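Local coordinates for protein HhaI Restriction Endonuclease (Haemophilus parahaemolyticus, PDB 6UKF) that is a restriction endonuclease that recognises the DNA sequence GCGC and probably hydrolyses a phosphodiester bond within it, at residues 19-24 with 35-40; 45-50 with 128-133; 207-212 with 220-225. All coordinates share one frame; numbering follows the deposited sequence. Where two conformers were deposited one is given.

Contact 1: 19-24 with 35-40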
# COMPACT_ATOMS: atom_id res chain seq x y z
N GLY A 19 -26.18 -6.77 -2.45
CA GLY A 19 -26.20 -8.20 -2.60
C GLY A 19 -24.83 -8.81 -2.39
O GLY A 19 -23.79 -8.16 -2.49
N ASN A 20 -24.84 -10.12 -2.10
CA ASN A 20 -23.63 -10.83 -1.69
C ASN A 20 -22.80 -11.19 -2.92
O ASN A 20 -22.72 -12.34 -3.36
CB ASN A 20 -24.02 -12.06 -0.87
CG ASN A 20 -24.69 -11.68 0.44
OD1 ASN A 20 -25.83 -12.08 0.70
ND2 ASN A 20 -23.99 -10.92 1.27
N LYS A 21 -22.16 -10.16 -3.47
CA LYS A 21 -21.37 -10.28 -4.69
C LYS A 21 -19.97 -9.71 -4.55
O LYS A 21 -19.25 -9.61 -5.54
CB LYS A 21 -22.08 -9.59 -5.87
CG LYS A 21 -23.50 -10.06 -6.11
CD LYS A 21 -23.54 -11.49 -6.60
CE LYS A 21 -23.00 -11.60 -8.02
NZ LYS A 21 -23.06 -12.99 -8.55
N PHE A 22 -19.56 -9.34 -3.34
CA PHE A 22 -18.31 -8.61 -3.13
C PHE A 22 -17.39 -9.45 -2.25
O PHE A 22 -17.64 -9.62 -1.06
CB PHE A 22 -18.60 -7.24 -2.55
CG PHE A 22 -19.54 -6.44 -3.40
CD1 PHE A 22 -19.06 -5.67 -4.44
CD2 PHE A 22 -20.91 -6.52 -3.20
CE1 PHE A 22 -19.93 -4.96 -5.25
CE2 PHE A 22 -21.78 -5.82 -4.01
CZ PHE A 22 -21.29 -5.03 -5.03
N ALA A 23 -16.34 -9.99 -2.87
CA ALA A 23 -15.44 -10.93 -2.22
C ALA A 23 -14.20 -10.22 -1.71
O ALA A 23 -13.59 -9.40 -2.42
CB ALA A 23 -15.03 -12.03 -3.20
N LYS A 24 -13.82 -10.53 -0.47
CA LYS A 24 -12.54 -10.13 0.11
C LYS A 24 -12.04 -11.38 0.82
O LYS A 24 -12.28 -11.57 2.02
CB LYS A 24 -12.69 -8.95 1.06
CG LYS A 24 -11.37 -8.45 1.65
CD LYS A 24 -11.59 -7.67 2.94
CE LYS A 24 -10.62 -8.10 4.03
NZ LYS A 24 -9.27 -7.48 3.91
N ILE A 35 -11.03 -6.02 -2.94
CA ILE A 35 -12.46 -6.33 -3.05
C ILE A 35 -12.80 -6.59 -4.52
O ILE A 35 -12.54 -5.72 -5.37
CB ILE A 35 -13.33 -5.20 -2.46
CG1 ILE A 35 -12.80 -4.74 -1.10
CG2 ILE A 35 -14.79 -5.62 -2.38
CD1 ILE A 35 -13.81 -3.97 -0.28
N LEU A 36 -13.37 -7.76 -4.81
CA LEU A 36 -13.76 -8.18 -6.15
C LEU A 36 -15.28 -8.27 -6.23
O LEU A 36 -15.92 -8.96 -5.43
CB LEU A 36 -13.16 -9.54 -6.47
CG LEU A 36 -13.59 -10.14 -7.81
CD1 LEU A 36 -13.12 -9.28 -8.97
CD2 LEU A 36 -13.05 -11.55 -7.93
N PHE A 37 -15.85 -7.57 -7.21
CA PHE A 37 -17.24 -7.78 -7.58
C PHE A 37 -17.30 -8.99 -8.51
O PHE A 37 -16.67 -8.99 -9.57
CB PHE A 37 -17.82 -6.55 -8.27
CG PHE A 37 -19.15 -6.80 -8.90
CD1 PHE A 37 -20.24 -7.11 -8.11
CD2 PHE A 37 -19.30 -6.76 -10.27
CE1 PHE A 37 -21.47 -7.36 -8.68
CE2 PHE A 37 -20.53 -7.01 -10.85
CZ PHE A 37 -21.62 -7.31 -10.05
N THR A 38 -18.06 -10.01 -8.11
CA THR A 38 -18.03 -11.33 -8.75
C THR A 38 -19.23 -11.58 -9.66
O THR A 38 -19.74 -12.70 -9.72
CB THR A 38 -17.96 -12.42 -7.68
OG1 THR A 38 -19.12 -12.35 -6.85
CG2 THR A 38 -16.71 -12.26 -6.83
N GLY A 39 -19.69 -10.56 -10.39
CA GLY A 39 -20.80 -10.70 -11.31
C GLY A 39 -20.35 -10.89 -12.74
O GLY A 39 -19.21 -11.27 -13.03
N ASN A 40 -21.29 -10.63 -13.67
CA ASN A 40 -21.01 -10.82 -15.09
C ASN A 40 -20.12 -9.73 -15.66
O ASN A 40 -19.55 -9.91 -16.74
CB ASN A 40 -22.32 -10.85 -15.88
CG ASN A 40 -23.05 -12.17 -15.74
OD1 ASN A 40 -22.46 -13.19 -15.40
ND2 ASN A 40 -24.36 -12.16 -16.02
O HOH W 1 -20.89 -14.45 -7.29

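Contact 2: 45-50 with 128-133. With EDO (1,2-ethanediol), chain O; nucleotides of chain B.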
# COMPACT_ATOMS: atom_id res chain seq x y z
N ILE A 45 -12.64 -3.24 -6.60
CA ILE A 45 -12.99 -2.01 -5.92
C ILE A 45 -11.91 -1.75 -4.88
O ILE A 45 -11.58 -2.65 -4.10
CB ILE A 45 -14.37 -2.13 -5.23
CG1 ILE A 45 -15.46 -2.44 -6.26
CG2 ILE A 45 -14.71 -0.84 -4.47
CD1 ILE A 45 -16.73 -2.98 -5.65
N GLU A 46 -11.35 -0.55 -4.89
CA GLU A 46 -10.31 -0.17 -3.95
C GLU A 46 -10.95 0.60 -2.80
O GLU A 46 -11.58 1.63 -3.01
CB GLU A 46 -9.25 0.70 -4.63
CG GLU A 46 -7.94 -0.04 -4.89
CD GLU A 46 -7.33 -0.60 -3.62
OE1 GLU A 46 -7.28 0.13 -2.61
OE2 GLU A 46 -6.92 -1.78 -3.63
N ALA A 47 -10.77 0.09 -1.58
CA ALA A 47 -11.20 0.80 -0.39
C ALA A 47 -10.05 1.69 0.06
O ALA A 47 -8.90 1.25 0.12
CB ALA A 47 -11.60 -0.18 0.72
N LYS A 48 -10.36 2.95 0.36
CA LYS A 48 -9.36 3.90 0.83
C LYS A 48 -9.92 4.67 2.00
O LYS A 48 -11.04 5.18 1.93
CB LYS A 48 -8.97 4.89 -0.28
CG LYS A 48 -8.10 4.29 -1.37
CD LYS A 48 -6.70 4.02 -0.86
CE LYS A 48 -5.97 3.03 -1.74
NZ LYS A 48 -4.68 2.60 -1.14
N MET A 49 -9.14 4.76 3.08
CA MET A 49 -9.50 5.65 4.16
C MET A 49 -9.30 7.09 3.72
O MET A 49 -8.64 7.36 2.70
CB MET A 49 -8.64 5.34 5.39
CG MET A 49 -8.84 3.94 5.92
SD MET A 49 -8.22 3.70 7.60
CE MET A 49 -9.50 4.54 8.54
N PRO A 50 -9.87 8.04 4.45
CA PRO A 50 -9.74 9.45 4.04
C PRO A 50 -8.31 9.92 3.85
O PRO A 50 -8.07 10.77 2.99
CB PRO A 50 -10.46 10.21 5.16
CG PRO A 50 -11.49 9.24 5.64
CD PRO A 50 -10.86 7.88 5.53
N PHE A 128 -13.67 1.07 -9.54
CA PHE A 128 -14.31 1.93 -8.57
C PHE A 128 -13.49 1.96 -7.29
O PHE A 128 -12.75 1.03 -6.98
CB PHE A 128 -15.73 1.44 -8.23
CG PHE A 128 -16.71 1.65 -9.34
CD1 PHE A 128 -16.82 0.74 -10.38
CD2 PHE A 128 -17.53 2.77 -9.36
CE1 PHE A 128 -17.71 0.94 -11.41
CE2 PHE A 128 -18.43 2.98 -10.39
CZ PHE A 128 -18.52 2.06 -11.41
N PHE A 129 -13.63 3.07 -6.56
CA PHE A 129 -13.12 3.22 -5.21
C PHE A 129 -14.30 3.37 -4.26
O PHE A 129 -15.37 3.87 -4.64
CB PHE A 129 -12.24 4.47 -5.10
CG PHE A 129 -10.81 4.26 -5.53
CD1 PHE A 129 -10.50 3.91 -6.84
CD2 PHE A 129 -9.77 4.44 -4.63
CE1 PHE A 129 -9.19 3.73 -7.23
CE2 PHE A 129 -8.46 4.26 -5.02
CZ PHE A 129 -8.17 3.90 -6.32
N ILE A 130 -14.11 2.93 -3.03
CA ILE A 130 -15.06 3.17 -1.95
C ILE A 130 -14.31 3.80 -0.79
O ILE A 130 -13.20 3.37 -0.44
CB ILE A 130 -15.81 1.89 -1.52
CG1 ILE A 130 -16.85 2.22 -0.44
CG2 ILE A 130 -14.85 0.81 -1.06
CD1 ILE A 130 -17.85 1.11 -0.20
N THR A 131 -14.89 4.84 -0.21
CA THR A 131 -14.34 5.49 0.97
C THR A 131 -15.52 5.92 1.83
O THR A 131 -16.67 5.57 1.57
CB THR A 131 -13.40 6.64 0.55
OG1 THR A 131 -12.75 7.17 1.71
CG2 THR A 131 -14.15 7.75 -0.16
N SER A 132 -15.23 6.68 2.89
CA SER A 132 -16.28 7.14 3.77
C SER A 132 -15.84 8.41 4.47
O SER A 132 -14.69 8.52 4.92
CB SER A 132 -16.64 6.08 4.81
OG SER A 132 -17.45 6.63 5.84
N ASN A 133 -16.75 9.38 4.56
CA ASN A 133 -16.57 10.58 5.37
C ASN A 133 -17.61 10.62 6.49
O ASN A 133 -17.95 11.69 7.00
CB ASN A 133 -16.66 11.83 4.51
CG ASN A 133 -18.04 12.03 3.89
OD1 ASN A 133 -18.94 11.21 4.09
ND2 ASN A 133 -18.21 13.12 3.16
C1 EDO O . -4.57 -1.95 -5.53
O1 EDO O . -4.46 -2.95 -4.51
C2 EDO O . -4.18 -2.53 -6.88
O2 EDO O . -2.84 -3.03 -6.81
P DA B 10 -5.42 2.56 3.03
OP1 DA B 10 -6.86 2.69 3.36
OP2 DA B 10 -4.97 2.59 1.63
O5' DA B 10 -4.57 3.70 3.77
C5' DA B 10 -4.96 4.18 5.04
C4' DA B 10 -4.07 3.62 6.11
O4' DA B 10 -2.68 3.98 5.85
C3' DA B 10 -4.35 4.12 7.52
O3' DA B 10 -4.17 3.05 8.43
C2' DA B 10 -3.35 5.26 7.70
C1' DA B 10 -2.16 4.76 6.91
N9 DA B 10 -1.32 5.80 6.33
C8 DA B 10 -1.74 6.88 5.61
N7 DA B 10 -0.76 7.64 5.18
C5 DA B 10 0.38 6.99 5.63
C6 DA B 10 1.75 7.29 5.50
N6 DA B 10 2.21 8.36 4.85
N1 DA B 10 2.63 6.44 6.08
C2 DA B 10 2.16 5.37 6.73
N3 DA B 10 0.90 4.99 6.91
C4 DA B 10 0.05 5.85 6.33
P DC B 9 -3.89 -0.94 -0.82
OP1 DC B 9 -5.31 -1.33 -0.94
OP2 DC B 9 -3.32 0.11 -1.70
O5' DC B 9 -3.60 -0.51 0.68
C5' DC B 9 -4.24 -1.19 1.73
C4' DC B 9 -3.66 -0.80 3.06
O4' DC B 9 -2.26 -1.19 3.14
C3' DC B 9 -3.64 0.69 3.36
O3' DC B 9 -4.91 1.19 3.70
C2' DC B 9 -2.63 0.72 4.51
C1' DC B 9 -1.60 -0.32 4.05
N1 DC B 9 -0.43 0.31 3.38
C2 DC B 9 0.65 0.70 4.16
O2 DC B 9 0.63 0.47 5.38
N3 DC B 9 1.71 1.30 3.57
C4 DC B 9 1.70 1.54 2.25
N4 DC B 9 2.77 2.13 1.72
C5 DC B 9 0.59 1.16 1.44
C6 DC B 9 -0.45 0.57 2.04

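Contact 3: 207-212 with 220-225. With nucleotides of chain C; nucleotides of chain B.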
# COMPACT_ATOMS: atom_id res chain seq x y z
N ASP A 207 17.87 -8.57 11.93
CA ASP A 207 17.07 -7.82 12.88
C ASP A 207 15.72 -8.52 12.99
O ASP A 207 15.03 -8.70 11.98
CB ASP A 207 16.88 -6.38 12.41
CG ASP A 207 18.19 -5.64 12.24
OD1 ASP A 207 19.08 -5.86 13.00
OD2 ASP A 207 18.30 -4.78 11.23
N PHE A 208 15.37 -8.94 14.20
CA PHE A 208 14.15 -9.68 14.45
C PHE A 208 13.12 -8.76 15.10
O PHE A 208 13.46 -7.82 15.81
CB PHE A 208 14.40 -10.89 15.36
CG PHE A 208 15.38 -11.88 14.79
CD1 PHE A 208 14.98 -12.81 13.85
CD2 PHE A 208 16.70 -11.88 15.21
CE1 PHE A 208 15.88 -13.72 13.33
CE2 PHE A 208 17.60 -12.79 14.70
CZ PHE A 208 17.20 -13.71 13.75
N LEU A 209 11.85 -9.04 14.83
CA LEU A 209 10.73 -8.34 15.44
C LEU A 209 9.77 -9.37 15.99
O LEU A 209 9.45 -10.35 15.30
CB LEU A 209 10.02 -7.45 14.41
CG LEU A 209 8.76 -6.72 14.89
CD1 LEU A 209 9.10 -5.71 15.98
CD2 LEU A 209 8.07 -6.04 13.72
N ILE A 210 9.31 -9.16 17.22
CA ILE A 210 8.45 -10.10 17.92
C ILE A 210 7.08 -9.47 18.08
O ILE A 210 6.96 -8.33 18.54
CB ILE A 210 9.06 -10.48 19.29
CG1 ILE A 210 10.45 -11.10 19.10
CG2 ILE A 210 8.14 -11.44 20.03
CD1 ILE A 210 11.25 -11.22 20.37
N LYS A 211 6.04 -10.21 17.68
CA LYS A 211 4.66 -9.74 17.73
C LYS A 211 3.79 -10.81 18.37
O LYS A 211 3.93 -12.00 18.07
CB LYS A 211 4.12 -9.45 16.33
CG LYS A 211 4.94 -8.46 15.51
CD LYS A 211 4.75 -7.03 15.99
CE LYS A 211 3.60 -6.33 15.27
NZ LYS A 211 4.01 -5.70 13.99
N GLU A 212 2.88 -10.37 19.23
CA GLU A 212 2.00 -11.28 19.95
C GLU A 212 0.89 -11.77 19.03
O GLU A 212 0.17 -10.98 18.42
CB GLU A 212 1.38 -10.56 21.14
N LYS A 220 9.45 -12.16 13.17
CA LYS A 220 9.70 -11.71 11.81
C LYS A 220 11.16 -11.30 11.68
O LYS A 220 11.80 -10.88 12.65
CB LYS A 220 8.80 -10.52 11.44
CG LYS A 220 7.32 -10.81 11.56
CD LYS A 220 6.77 -10.41 12.92
CE LYS A 220 5.37 -10.94 13.13
NZ LYS A 220 4.38 -10.34 12.20
N ILE A 221 11.68 -11.43 10.47
CA ILE A 221 13.01 -10.95 10.12
C ILE A 221 12.82 -9.70 9.28
O ILE A 221 12.15 -9.74 8.24
CB ILE A 221 13.80 -12.01 9.33
CG1 ILE A 221 13.91 -13.31 10.13
CG2 ILE A 221 15.19 -11.47 8.99
CD1 ILE A 221 14.37 -14.49 9.29
N LEU A 222 13.39 -8.59 9.73
CA LEU A 222 13.22 -7.33 9.03
C LEU A 222 14.19 -7.24 7.85
O LEU A 222 15.21 -7.93 7.79
CB LEU A 222 13.42 -6.15 9.99
CG LEU A 222 12.52 -6.20 11.23
CD1 LEU A 222 12.73 -4.97 12.11
CD2 LEU A 222 11.05 -6.33 10.85
N SER A 223 13.85 -6.37 6.90
CA SER A 223 14.60 -6.24 5.67
C SER A 223 15.89 -5.45 5.88
O SER A 223 16.05 -4.73 6.87
CB SER A 223 13.75 -5.50 4.63
OG SER A 223 14.44 -5.38 3.39
N ASN A 224 16.80 -5.58 4.92
CA ASN A 224 17.98 -4.74 4.82
C ASN A 224 17.96 -3.90 3.54
O ASN A 224 18.98 -3.32 3.18
CB ASN A 224 19.26 -5.58 4.89
CG ASN A 224 19.45 -6.26 6.24
OD1 ASN A 224 19.18 -5.67 7.28
ND2 ASN A 224 19.91 -7.50 6.21
N THR A 225 16.81 -3.83 2.85
CA THR A 225 16.68 -3.11 1.60
C THR A 225 16.03 -1.75 1.87
O THR A 225 14.95 -1.69 2.46
CB THR A 225 15.83 -3.91 0.61
OG1 THR A 225 16.42 -5.21 0.41
CG2 THR A 225 15.74 -3.19 -0.72
P DG C 7 5.41 -7.15 10.68
OP1 DG C 7 4.68 -7.54 11.91
OP2 DG C 7 6.69 -7.81 10.35
O5' DG C 7 4.41 -7.31 9.44
C5' DG C 7 3.05 -6.92 9.57
C4' DG C 7 2.17 -7.53 8.49
O4' DG C 7 2.38 -6.83 7.23
C3' DG C 7 2.44 -9.00 8.17
O3' DG C 7 1.20 -9.62 7.77
C2' DG C 7 3.48 -8.93 7.05
C1' DG C 7 3.05 -7.68 6.30
N9 DG C 7 4.14 -6.91 5.73
C8 DG C 7 5.33 -6.59 6.33
N7 DG C 7 6.11 -5.86 5.59
C5 DG C 7 5.39 -5.66 4.42
C6 DG C 7 5.72 -4.94 3.25
O6 DG C 7 6.75 -4.31 3.01
N1 DG C 7 4.70 -5.00 2.31
C2 DG C 7 3.51 -5.66 2.47
N2 DG C 7 2.65 -5.61 1.45
N3 DG C 7 3.19 -6.34 3.56
C4 DG C 7 4.17 -6.29 4.49
P DC C 6 10.34 -2.13 10.03
OP1 DC C 6 10.73 -1.40 11.26
OP2 DC C 6 11.39 -2.82 9.25
O5' DC C 6 9.23 -3.22 10.39
C5' DC C 6 8.16 -2.88 11.27
C4' DC C 6 6.85 -3.49 10.82
O4' DC C 6 6.38 -2.81 9.61
C3' DC C 6 6.89 -4.97 10.45
O3' DC C 6 5.64 -5.56 10.79
C2' DC C 6 7.14 -4.93 8.95
C1' DC C 6 6.26 -3.75 8.55
N1 DC C 6 6.61 -3.07 7.28
C2 DC C 6 5.57 -2.58 6.49
O2 DC C 6 4.41 -2.73 6.87
N3 DC C 6 5.87 -1.95 5.33
C4 DC C 6 7.14 -1.79 4.96
N4 DC C 6 7.38 -1.16 3.81
C5 DC C 6 8.22 -2.28 5.76
C6 DC C 6 7.91 -2.91 6.91
P DA B 5 18.14 -5.94 -2.83
OP1 DA B 5 19.07 -5.48 -3.88
OP2 DA B 5 18.29 -5.45 -1.44
O5' DA B 5 16.66 -5.63 -3.33
C5' DA B 5 16.25 -6.16 -4.58
C4' DA B 5 14.75 -6.04 -4.74
O4' DA B 5 14.09 -6.88 -3.78
C3' DA B 5 14.19 -4.64 -4.52
O3' DA B 5 13.79 -4.13 -5.77
C2' DA B 5 13.02 -4.82 -3.53
C1' DA B 5 12.82 -6.33 -3.53
N9 DA B 5 12.32 -6.91 -2.30
C8 DA B 5 12.92 -6.88 -1.07
N7 DA B 5 12.26 -7.52 -0.14
C5 DA B 5 11.15 -8.02 -0.82
C6 DA B 5 10.06 -8.80 -0.40
N6 DA B 5 9.90 -9.23 0.86
N1 DA B 5 9.14 -9.13 -1.32
C2 DA B 5 9.30 -8.71 -2.58
N3 DA B 5 10.29 -7.98 -3.09
C4 DA B 5 11.19 -7.66 -2.15
O HOH W 2 16.38 -4.26 9.52
O HOH W 3 17.46 -8.08 9.23

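Contact 1: 19-24 with 35-40
The rings of Phe-22 and Phe-37 meet obliquely, with centroids 5.4 Å apart and planes inclined at 38°. The closest atoms of the two rings are Phe-22 CE1 and Phe-37 CD1, at 3.6 Å. One face of the Phe-37 ring is covered over its centre by Gly-39 N, while Lys-21 CB comes up obliquely to Phe-37 CE1 at 3.6 Å. Phe-37 brings its ring to this place with CG opposite the backbone N (chi1 169°); in Phe-22 CG stands anti to the carbonyl carbon instead (chi1 -56°), and its CB rests on Ile-35 CG2.

On the face of the sheet carrying Ala-23 and Leu-36, the methyl CB of Ala-23 lies 4.0 Å from Thr-38 CG2. The strands are joined by reciprocal bonds, Ala-23 N to Leu-36 O at 2.8 Å and Leu-36 N to Ala-23 O at 2.9 Å, and by Thr-38 N to Lys-21 O. Beyond these, a water accepts from Lys-21 NZ at 2.9 Å and is also hydrogen-bonded to Thr-38 OG1. Helix 3-18 packs on the aromatic face through Leu-14. The arrangement is an antiparallel beta hairpin forming one margin of a mixed sheet.

Contact 2: 45-50 with 128-133
Ile-45 to Ala-47 pair in parallel with Phe-128 to Ile-130, the short strand axes approaching to 4.5 Å at 26°, and the bonds alternate along the ladder from Glu-46 N to Phe-128 O, Ile-130 N to Glu-46 O and Lys-48 N to Ile-130 O. On one face, Ile-45 CG2 meets Ile-130 CG2 at 3.8 Å, and the same Ile-130 methyl also touches Ala-47 CB; helix 3-18 covers Ile-130 through Cys-10 and Leu-14.

The other face is organised round the Phe-129 ring. Glu-46 CB sits over its centre, 3.6 Å from the centroid and 10° off the normal, a CH-pi contact, whereas Lys-48 CG lies at the ring edge, 3.7 Å from CD2 of Phe-129. Tyr-121 and Phe-144 each meet this ring edge-to-face. Next along, Thr-131 adds a side-chain bond: OG1, set opposite the backbone N (chi1 -174°), donates to Lys-48 O at 2.6 Å, from outside the carbonyl plane.

The DNA lies beyond. Lys-48 NZ donates to OP2 of DA10 of chain B at 2.8 Å and to OP2 of DC9 of chain B at 2.9 Å, with Gln-53 O as a third partner, and the backbone N of Met-49 donates to OP1 of DA10 of chain B. In the conformer given, Glu-46 OE1 makes at most a weak, long ion pair with Lys-48 NZ, doubtful because a second conformer exists. The Glu-Ala-Lys sequence, with Asp-34 touching Glu-46 as the probable acidic partner, is consistent with the PD-(D/E)XK nuclease motif. The calcium ion is bound at Ser-151 and Thr-153, about 14 Å from the side chain of Lys-48. The two phosphate bonds of NZ imply a lysine that bridges successive phosphates beside a probable active-site carboxylate.

Contact 3: 207-212 with 220-225
Phe-208 lies alongside Ile-221, both side chains pointing the same way, and its CE1 reaches Ile-221 CG1 at 3.8 Å. Lys-220 O comes to the edge of the same ring near its plane, and Phe-172 meets the ring edge-to-face from outside the hairpin. The backbones are held by reciprocal bonds between Leu-209 and Lys-220 and by a nearly straight one from Leu-222 N to Asp-207 O, 2.8 Å long with 176° at the hydrogen. Past that bond, a water links Asp-207 N with Leu-222 O.

The opposite face, with Leu-209 and Lys-220, is turned to DNA. Leu-209 CB packs on Leu-222 CD2 at 3.9 Å, and both leucines reach the backbone of DC6 of chain C. Lys-211 and Lys-220 cross at about a right angle, and Lys-211 CG is only 3.5 Å from Lys-220 CE; since Lys-220 has two deposited conformers, this tightness is doubtful. In the conformer given, a bend at chi2 (93°) helps turn the Lys-220 chain so that its NZ donates to OP1 of DG7 of chain C at 2.8 Å. Lys-211 NZ donates to that same oxygen at 2.9 Å, so one phosphate oxygen is gripped by two ammonium groups, which probably offsets much of that phosphate's negative charge.

Farther along, Thr-225 N bonds Ser-223 OG in an ST turn, and Thr-225 OG1 donates to OP2 of DA5 of chain B at 2.6 Å, on the other DNA strand. Altogether this is an antiparallel beta hairpin at the centre of a four-stranded sheet, one face packed on protein and the other clamped to the phosphate backbone.

In the fold
From the N terminus, helix 3-18 leads into contact 1, which closes a loop of eleven residues between strands 22-23 and 35-37. The chain then turns back into strand 43-47, and contact 2 closes a much longer excursion of 77 residues, through strands and helices, before strand 126-132 returns beside it. Contacts 1 and 2 belong to one mixed sheet and touch: Ile-35 O lies 2.8 Å from Ile-45 N, and Phe-22 packs on Ile-45. Contact 3 closes a short hairpin in a separate antiparallel sheet, its nearest atoms about 17 Å from contact 2 and across the chain's centre. All three follow in series, none nesting or crossing.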